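PDB 2DUY: competence protein ComEA-related protein from Thermus thermophilus, which is of unknown function but carries a helix-hairpin-helix fold and probably binds DNA. Local coordinates for residues L12-A15 with Q16-V19; L39-R42 with I43-R47; Y49-V52 with E53-L56. All blocks are in the same frame, centred on the assembly; numbering follows the deposited sequence.

Contact 1 (L12-A15 with Q16-V19); sequences LPQA and QTPV
P13 and Q14 meet Q16 and T17 in a local 3-10 turn, in the loop that leads into strand 19-20. Two backbone bonds, each spanning three residues, close the turn. Q16 N donates to P13 O at 3.1 Å, and T17 N donates to Q14 O at 3.3 Å. Q14 O also takes a bond from T17 OG1 at 2.9 Å. The hydroxyl and the amide reach this oxygen from the same face, but the hydroxyl is tilted only 28° from the carbonyl plane. A chi1 of 60° sets T17 OG1 between its backbone N and carbonyl carbon, where it can reach back to Q14. A water donates to Q14 O as well and bridges it to T17 O, which it meets at 2.7 Å. Q14 O is thus gripped by three donors.

L12 CD1 lies 4.3 Å from V19 CG2, an apolar touch across the turn. The T17 methyl also turns toward L12, but its exact fit there is doubtful. The extended side chain of Q16 crosses P13, with Q16 CG 3.5 Å from P13 CG. The modelled closeness of its amide to the ring is doubtful. A glycine in place of Q16 would probably keep the backbone bond but leave P13 CG without its aliphatic neighbour.

L12 reaches A31 and L32 in a loop further along the chain. V19 packs on A24 and L32. Its backbone bonds to Y72 and R74 place it in the parallel pair of strands 19-20 and 73-74.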
ATOM      1  N   LEU A  12      -6.952   7.778  -7.821  1.00 51.59           N
ATOM      2  CA  LEU A  12      -6.614   8.049  -6.428  1.00 50.24           C
ATOM      3  C   LEU A  12      -6.631   9.562  -6.224  1.00 48.97           C
ATOM      4  O   LEU A  12      -5.715  10.263  -6.657  1.00 48.79           O
ATOM      5  CB  LEU A  12      -5.218   7.509  -6.106  1.00 51.05           C
ATOM      6  CG  LEU A  12      -4.845   7.298  -4.633  1.00 51.28           C
ATOM      7  CD1 LEU A  12      -3.370   6.943  -4.547  1.00 51.60           C
ATOM      8  CD2 LEU A  12      -5.136   8.544  -3.817  1.00 51.59           C
ATOM      9  N   PRO A  13      -7.672  10.082  -5.556  1.00 47.59           N
ATOM     10  CA  PRO A  13      -7.781  11.522  -5.311  1.00 45.69           C
ATOM     11  C   PRO A  13      -6.678  12.065  -4.412  1.00 43.27           C
ATOM     12  O   PRO A  13      -6.194  11.377  -3.517  1.00 43.32           O
ATOM     13  CB  PRO A  13      -9.166  11.659  -4.686  1.00 46.51           C
ATOM     14  CG  PRO A  13      -9.313  10.377  -3.938  1.00 47.60           C
ATOM     15  CD  PRO A  13      -8.789   9.358  -4.923  1.00 47.97           C
ATOM     16  N   GLN A  14      -6.291  13.310  -4.667  1.00 40.53           N
ATOM     17  CA  GLN A  14      -5.246  13.985  -3.905  1.00 37.55           C
ATOM     18  C   GLN A  14      -5.571  14.114  -2.422  1.00 37.54           C
ATOM     19  O   GLN A  14      -4.674  14.097  -1.574  1.00 36.39           O
ATOM     20  CB  GLN A  14      -5.011  15.371  -4.498  1.00 34.27           C
ATOM     21  CG  GLN A  14      -4.211  15.355  -5.780  1.00 30.47           C
ATOM     22  CD  GLN A  14      -2.723  15.432  -5.520  1.00 28.47           C
ATOM     23  OE1 GLN A  14      -2.208  16.481  -5.148  1.00 24.63           O
ATOM     24  NE2 GLN A  14      -2.027  14.317  -5.706  1.00 26.28           N
ATOM     25  N   ALA A  15      -6.857  14.241  -2.111  1.00 38.21           N
ATOM     26  CA  ALA A  15      -7.302  14.390  -0.730  1.00 39.53           C
ATOM     27  C   ALA A  15      -7.133  13.122   0.113  1.00 39.79           C
ATOM     28  O   ALA A  15      -7.423  13.126   1.308  1.00 41.03           O
ATOM     29  CB  ALA A  15      -8.760  14.840  -0.709  1.00 39.97           C
ATOM     30  N   GLN A  16      -6.659  12.043  -0.498  1.00 40.51           N
ATOM     31  CA  GLN A  16      -6.483  10.793   0.238  1.00 41.01           C
ATOM     32  C   GLN A  16      -5.021  10.366   0.341  1.00 38.85           C
ATOM     33  O   GLN A  16      -4.715   9.283   0.847  1.00 38.68           O
ATOM     34  CB  GLN A  16      -7.303   9.676  -0.423  1.00 44.25           C
ATOM     35  CG  GLN A  16      -8.795   9.964  -0.496  1.00 48.58           C
ATOM     36  CD  GLN A  16      -9.575   8.875  -1.216  1.00 51.04           C
ATOM     37  OE1 GLN A  16     -10.780   9.008  -1.441  1.00 53.67           O
ATOM     38  NE2 GLN A  16      -8.894   7.796  -1.581  1.00 53.02           N
ATOM     39  N   THR A  17      -4.122  11.229  -0.122  1.00 35.60           N
ATOM     40  CA  THR A  17      -2.689  10.941  -0.106  1.00 31.76           C
ATOM     41  C   THR A  17      -1.942  11.858   0.855  1.00 29.63           C
ATOM     42  O   THR A  17      -2.343  13.004   1.055  1.00 29.94           O
ATOM     43  CB  THR A  17      -2.092  11.156  -1.496  1.00 33.31           C
ATOM     44  OG1 THR A  17      -2.298  12.521  -1.879  1.00 33.64           O
ATOM     45  CG2 THR A  17      -2.759  10.248  -2.520  1.00 32.51           C
ATOM     46  N   PRO A  18      -0.852  11.363   1.475  1.00 26.97           N
ATOM     47  CA  PRO A  18      -0.324  10.002   1.308  1.00 25.46           C
ATOM     48  C   PRO A  18      -1.263   8.994   1.976  1.00 25.57           C
ATOM     49  O   PRO A  18      -1.874   9.302   2.999  1.00 26.11           O
ATOM     50  CB  PRO A  18       1.034  10.066   2.009  1.00 26.21           C
ATOM     51  CG  PRO A  18       1.435  11.509   1.844  1.00 27.02           C
ATOM     52  CD  PRO A  18       0.136  12.221   2.152  1.00 27.45           C
ATOM     53  N   VAL A  19      -1.367   7.802   1.397  1.00 23.18           N
ATOM     54  CA  VAL A  19      -2.233   6.747   1.925  1.00 21.67           C
ATOM     55  C   VAL A  19      -1.509   5.988   3.037  1.00 21.15           C
ATOM     56  O   VAL A  19      -0.352   5.600   2.865  1.00 19.11           O
ATOM     57  CB  VAL A  19      -2.621   5.751   0.806  1.00 23.74           C
ATOM     58  CG1 VAL A  19      -3.462   4.619   1.377  1.00 24.18           C
ATOM     59  CG2 VAL A  19      -3.389   6.474  -0.297  1.00 25.41           C
TER
HETATM   60  O   HOH W   1      -3.129  15.511   0.581  1.00 42.47           O

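Contact 2 (L39-R42 with I43-R47)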
ATOM      1  N   LEU A  39      -3.501  -8.093  -3.576  1.00 17.88           N
ATOM      2  CA  LEU A  39      -2.414  -7.417  -2.880  1.00 17.83           C
ATOM      3  C   LEU A  39      -2.958  -6.535  -1.754  1.00 16.74           C
ATOM      4  O   LEU A  39      -2.362  -6.467  -0.681  1.00 16.61           O
ATOM      5  CB  LEU A  39      -1.591  -6.573  -3.858  1.00 18.10           C
ATOM      6  CG  LEU A  39      -0.676  -7.369  -4.789  1.00 18.96           C
ATOM      7  CD1 LEU A  39       0.034  -6.412  -5.746  1.00 19.05           C
ATOM      8  CD2 LEU A  39       0.332  -8.161  -3.969  1.00 21.00           C
ATOM      9  N   ALA A  40      -4.088  -5.874  -1.997  1.00 15.97           N
ATOM     10  CA  ALA A  40      -4.687  -5.010  -0.986  1.00 15.24           C
ATOM     11  C   ALA A  40      -5.018  -5.839   0.251  1.00 14.48           C
ATOM     12  O   ALA A  40      -4.783  -5.404   1.382  1.00 16.37           O
ATOM     13  CB  ALA A  40      -5.951  -4.340  -1.533  1.00 16.95           C
ATOM     14  N   ARG A  41      -5.551  -7.033   0.029  1.00 15.61           N
ATOM     15  CA  ARG A  41      -5.905  -7.937   1.127  1.00 17.20           C
ATOM     16  C   ARG A  41      -4.668  -8.350   1.924  1.00 16.15           C
ATOM     17  O   ARG A  41      -4.682  -8.348   3.157  1.00 14.67           O
ATOM     18  CB  ARG A  41      -6.580  -9.193   0.581  1.00 21.00           C
ATOM     19  CG  ARG A  41      -7.270 -10.026   1.644  1.00 26.86           C
ATOM     20  CD  ARG A  41      -7.494 -11.471   1.194  1.00 31.60           C
ATOM     21  NE  ARG A  41      -6.413 -12.353   1.638  1.00 37.80           N
ATOM     22  CZ  ARG A  41      -5.264 -12.541   0.996  1.00 38.06           C
ATOM     23  NH1 ARG A  41      -5.018 -11.914  -0.150  1.00 40.20           N
ATOM     24  NH2 ARG A  41      -4.347 -13.351   1.514  1.00 37.65           N
ATOM     25  N   ARG A  42      -3.601  -8.721   1.222  1.00 15.42           N
ATOM     26  CA  ARG A  42      -2.368  -9.129   1.898  1.00 14.62           C
ATOM     27  C   ARG A  42      -1.756  -7.973   2.684  1.00 14.59           C
ATOM     28  O   ARG A  42      -1.154  -8.178   3.734  1.00 14.74           O
ATOM     29  CB  ARG A  42      -1.344  -9.644   0.884  1.00 16.56           C
ATOM     30  CG  ARG A  42      -1.762 -10.934   0.200  1.00 19.30           C
ATOM     31  CD  ARG A  42      -0.817 -11.293  -0.930  1.00 20.17           C
ATOM     32  NE  ARG A  42      -1.156 -12.584  -1.522  1.00 22.06           N
ATOM     33  CZ  ARG A  42      -0.583 -13.080  -2.615  1.00 26.26           C
ATOM     34  NH1 ARG A  42       0.362 -12.385  -3.246  1.00 26.10           N
ATOM     35  NH2 ARG A  42      -0.948 -14.273  -3.073  1.00 25.32           N
ATOM     36  N   ILE A  43      -1.889  -6.759   2.168  1.00 15.13           N
ATOM     37  CA  ILE A  43      -1.345  -5.607   2.873  1.00 14.47           C
ATOM     38  C   ILE A  43      -2.080  -5.457   4.210  1.00 14.42           C
ATOM     39  O   ILE A  43      -1.443  -5.290   5.240  1.00 15.33           O
ATOM     40  CB  ILE A  43      -1.482  -4.314   2.031  1.00 13.35           C
ATOM     41  CG1 ILE A  43      -0.499  -4.377   0.857  1.00 14.88           C
ATOM     42  CG2 ILE A  43      -1.205  -3.067   2.902  1.00 13.64           C
ATOM     43  CD1 ILE A  43      -0.647  -3.241  -0.143  1.00 13.72           C
ATOM     44  N   VAL A  44      -3.410  -5.534   4.201  1.00 14.12           N
ATOM     45  CA  VAL A  44      -4.167  -5.400   5.460  1.00 13.84           C
ATOM     46  C   VAL A  44      -3.781  -6.500   6.437  1.00 13.73           C
ATOM     47  O   VAL A  44      -3.575  -6.252   7.634  1.00 13.38           O
ATOM     48  CB  VAL A  44      -5.701  -5.490   5.252  1.00 13.98           C
ATOM     49  CG1 VAL A  44      -6.409  -5.434   6.616  1.00 14.05           C
ATOM     50  CG2 VAL A  44      -6.179  -4.352   4.373  1.00 13.88           C
ATOM     51  N   GLU A  45      -3.688  -7.721   5.923  1.00 15.43           N
ATOM     52  CA  GLU A  45      -3.344  -8.870   6.751  1.00 15.53           C
ATOM     53  C   GLU A  45      -1.945  -8.784   7.348  1.00 17.05           C
ATOM     54  O   GLU A  45      -1.675  -9.375   8.395  1.00 16.51           O
ATOM     55  CB  GLU A  45      -3.490 -10.162   5.937  1.00 17.50           C
ATOM     56  CG  GLU A  45      -4.943 -10.484   5.588  1.00 20.05           C
ATOM     57  CD  GLU A  45      -5.111 -11.821   4.893  1.00 25.09           C
ATOM     58  OE1 GLU A  45      -6.254 -12.317   4.831  1.00 24.28           O
ATOM     59  OE2 GLU A  45      -4.107 -12.374   4.405  1.00 25.73           O
ATOM     60  N   GLY A  46      -1.060  -8.040   6.689  1.00 14.75           N
ATOM     61  CA  GLY A  46       0.294  -7.904   7.189  1.00 15.79           C
ATOM     62  C   GLY A  46       0.513  -6.800   8.216  1.00 14.58           C
ATOM     63  O   GLY A  46       1.630  -6.630   8.705  1.00 16.67           O
ATOM     64  N   ARG A  47      -0.539  -6.061   8.556  1.00 12.78           N
ATOM     65  CA  ARG A  47      -0.436  -4.967   9.526  1.00 11.73           C
ATOM     66  C   ARG A  47      -0.032  -5.468  10.906  1.00 11.79           C
ATOM     67  O   ARG A  47      -0.358  -6.595  11.272  1.00 14.53           O
ATOM     68  CB  ARG A  47      -1.774  -4.231   9.626  1.00 11.35           C
ATOM     69  CG  ARG A  47      -2.074  -3.404   8.388  1.00  9.19           C
ATOM     70  CD  ARG A  47      -3.493  -2.862   8.340  1.00 12.73           C
ATOM     71  NE  ARG A  47      -3.616  -2.006   7.161  1.00 13.33           N
ATOM     72  CZ  ARG A  47      -4.748  -1.492   6.693  1.00 13.62           C
ATOM     73  NH1 ARG A  47      -5.909  -1.743   7.295  1.00 13.54           N
ATOM     74  NH2 ARG A  47      -4.709  -0.708   5.618  1.00 15.34           N
TER
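L39 opens this stretch of helix 37-45 by accepting a backbone bond from I43. I43 N lies 2.9 Å from L39 O, and I43 CG1 also rests against that oxygen. A40 comes next: its carbonyl oxygen takes V44 N at 3.1 Å. R41 is joined to E45 by both backbone and side chain. Its carbonyl oxygen accepts E45 N at 3.0 Å, and its side chain forms a salt bridge one helical turn on. R41 NH2 is 3.1 Å from E45 OE2, while R41 NE makes a weak bond to E45 OE1 at 3.2 Å. The bend at chi3 (94°) swings the guanidinium over to the glutamate. The two flat groups stand 82° apart, so this is not a coplanar paired bridge. R42 O takes G46 N at 3.0 Å, a more bent bond near the end of the helix. The extended R42 side chain ends at K59 O, which its NH1 bonds.

These i to i+4 bonds build the C-terminal turns of a helix in a helix-hairpin-helix motif, probably DNA-binding. Its apolar side faces inward. A40 packs on L26 and V44 on L29, both of helix 26-29. I43 touches L29 too, and also L55 and I61 in the loops before helix 63-69.

Contact 3 (Y49-V52 with E53-L56)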
ATOM      1  N   TYR A  49       2.616  -1.978  10.094  1.00 11.65           N
ATOM      2  CA  TYR A  49       3.864  -1.641   9.414  1.00 13.05           C
ATOM      3  C   TYR A  49       4.517  -0.526  10.232  1.00 14.72           C
ATOM      4  O   TYR A  49       3.848   0.446  10.589  1.00 17.60           O
ATOM      5  CB  TYR A  49       3.585  -1.130   7.992  1.00 12.01           C
ATOM      6  CG  TYR A  49       2.915  -2.169   7.125  1.00 12.05           C
ATOM      7  CD1 TYR A  49       1.527  -2.217   6.996  1.00 14.84           C
ATOM      8  CD2 TYR A  49       3.666  -3.171   6.519  1.00 13.39           C
ATOM      9  CE1 TYR A  49       0.914  -3.243   6.287  1.00 11.32           C
ATOM     10  CE2 TYR A  49       3.066  -4.197   5.815  1.00 12.21           C
ATOM     11  CZ  TYR A  49       1.690  -4.230   5.705  1.00 12.86           C
ATOM     12  OH  TYR A  49       1.103  -5.263   5.024  1.00 13.27           O
ATOM     13  N   ALA A  50       5.805  -0.667  10.550  1.00 14.65           N
ATOM     14  CA  ALA A  50       6.504   0.373  11.313  1.00 16.46           C
ATOM     15  C   ALA A  50       7.045   1.417  10.340  1.00 15.50           C
ATOM     16  O   ALA A  50       7.216   2.585  10.694  1.00 15.80           O
ATOM     17  CB  ALA A  50       7.647  -0.236  12.132  1.00 17.50           C
ATOM     18  N   ARG A  51       7.330   0.983   9.116  1.00 14.25           N
ATOM     19  CA  ARG A  51       7.811   1.873   8.070  1.00 12.91           C
ATOM     20  C   ARG A  51       7.322   1.327   6.733  1.00 12.70           C
ATOM     21  O   ARG A  51       6.952   0.155   6.630  1.00 10.33           O
ATOM     22  CB  ARG A  51       9.349   2.000   8.087  1.00 12.84           C
ATOM     23  CG  ARG A  51      10.143   0.711   7.754  1.00 15.00           C
ATOM     24  CD  ARG A  51      10.781   0.087   8.994  1.00 14.78           C
ATOM     25  NE  ARG A  51      11.535  -1.140   8.679  1.00 13.59           N
ATOM     26  CZ  ARG A  51      12.848  -1.196   8.470  1.00 15.60           C
ATOM     27  NH1 ARG A  51      13.587  -0.097   8.535  1.00 15.76           N
ATOM     28  NH2 ARG A  51      13.433  -2.366   8.197  1.00 14.31           N
ATOM     29  N   VAL A  52       7.310   2.174   5.711  1.00 10.37           N
ATOM     30  CA  VAL A  52       6.834   1.753   4.404  1.00 11.57           C
ATOM     31  C   VAL A  52       7.654   0.602   3.847  1.00 13.46           C
ATOM     32  O   VAL A  52       7.138  -0.249   3.127  1.00 14.18           O
ATOM     33  CB  VAL A  52       6.830   2.941   3.418  1.00 12.09           C
ATOM     34  CG1 VAL A  52       6.538   2.472   2.009  1.00 11.84           C
ATOM     35  CG2 VAL A  52       5.765   3.956   3.856  1.00 11.88           C
ATOM     36  N   GLU A  53       8.932   0.551   4.206  1.00 13.39           N
ATOM     37  CA  GLU A  53       9.773  -0.517   3.696  1.00 15.31           C
ATOM     38  C   GLU A  53       9.348  -1.888   4.210  1.00 14.25           C
ATOM     39  O   GLU A  53       9.765  -2.910   3.661  1.00 14.44           O
ATOM     40  CB  GLU A  53      11.231  -0.244   4.056  1.00 18.12           C
ATOM     41  CG  GLU A  53      12.218  -0.563   2.950  1.00 25.66           C
ATOM     42  CD  GLU A  53      11.875   0.098   1.620  1.00 26.52           C
ATOM     43  OE1 GLU A  53      11.072   1.065   1.587  1.00 29.07           O
ATOM     44  OE2 GLU A  53      12.428  -0.350   0.601  1.00 29.24           O
ATOM     45  N   ASP A  54       8.522  -1.922   5.252  1.00 12.19           N
ATOM     46  CA  ASP A  54       8.062  -3.204   5.776  1.00 13.64           C
ATOM     47  C   ASP A  54       7.091  -3.851   4.791  1.00 13.57           C
ATOM     48  O   ASP A  54       6.730  -5.013   4.939  1.00 13.35           O
ATOM     49  CB  ASP A  54       7.396  -3.049   7.152  1.00 12.58           C
ATOM     50  CG  ASP A  54       8.392  -2.688   8.251  1.00 16.12           C
ATOM     51  OD1 ASP A  54       9.575  -3.071   8.153  1.00 15.61           O
ATOM     52  OD2 ASP A  54       7.987  -2.039   9.236  1.00 15.21           O
ATOM     53  N   LEU A  55       6.677  -3.101   3.776  1.00 13.41           N
ATOM     54  CA  LEU A  55       5.764  -3.641   2.773  1.00 14.37           C
ATOM     55  C   LEU A  55       6.429  -4.799   2.031  1.00 15.15           C
ATOM     56  O   LEU A  55       5.752  -5.610   1.384  1.00 17.27           O
ATOM     57  CB  LEU A  55       5.370  -2.544   1.790  1.00 15.75           C
ATOM     58  CG  LEU A  55       4.130  -2.761   0.934  1.00 19.17           C
ATOM     59  CD1 LEU A  55       2.895  -3.009   1.835  1.00 18.26           C
ATOM     60  CD2 LEU A  55       3.929  -1.516   0.073  1.00 18.69           C
ATOM     61  N   LEU A  56       7.753  -4.887   2.127  1.00 14.13           N
ATOM     62  CA  LEU A  56       8.469  -5.972   1.467  1.00 16.05           C
ATOM     63  C   LEU A  56       8.136  -7.327   2.094  1.00 16.79           C
ATOM     64  O   LEU A  56       8.553  -8.367   1.577  1.00 17.74           O
ATOM     65  CB  LEU A  56       9.986  -5.735   1.499  1.00 15.47           C
ATOM     66  CG  LEU A  56      10.462  -4.612   0.569  1.00 16.11           C
ATOM     67  CD1 LEU A  56      11.964  -4.419   0.694  1.00 14.26           C
ATOM     68  CD2 LEU A  56      10.092  -4.977  -0.878  1.00 15.87           C
TER
HETATM   69  O   HOH W   2      11.530  -4.435   7.100  1.00 13.13           O
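The Y49 ring meets D54 at its edge: D54 CB lies near the ring plane, 3.8 Å from CD2, and D54 O lies in the plane beside CE2. D54 belongs to a 3-10 turn between helices 37-45 and 63-69 of the helix-hairpin-helix fold. The ring and the D54 carboxylate are nearly coplanar, 29° apart. L55 CD1 adds an apolar touch to Y49 CE2 at 4.2 Å. The R51 guanidinium also presents its edge to D54, with OD1 near its plane. Here the flat groups are turned 56° apart.

In the turn, D54 N donates to R51 O, and L55 N donates to V52 O at 3.0 Å. The D54 side chain reaches back to the backbone of A50 and R51. Its OD2 accepts A50 N at 2.9 Å on the anti lone pair, and R51 N at 3.1 Å from above the carboxylate plane. These two bonds help fix the carboxylate's rotation.

V52 and L55 pack on L66 of helix 63-69 and on L73, and E53 forms a salt bridge with R70. A bend at chi2 (-106°) brings R51 NE to D54 OD1 in a hydrogen-bonded salt bridge of 2.8 Å, from above the carboxylate plane. A water donates to that same OD1 at 2.6 Å while accepting from R51 NH2.

Overall arrangement
The three contacts follow in series along the chain, all in the helix-hairpin-helix domain. Contact 1 stands apart at the N-terminal end. Its centre is about 19 Å from those of contacts 2 and 3, and it touches neither. Contacts 1 and 2 lie on opposite sides of the chain's centre. Contacts 2 and 3 have centres about 12 Å apart and do touch. Y49 OH probably bonds to I43 O, and I43 CG1 packs on L55 CD1. The end of helix 37-45 is thus tied to the 3-10 turn ahead of helix 63-69. Strand 73-74 links the rest: it pairs with strand 19-20 and its L73 packs on contact 3. The fold is consistent with DNA binding.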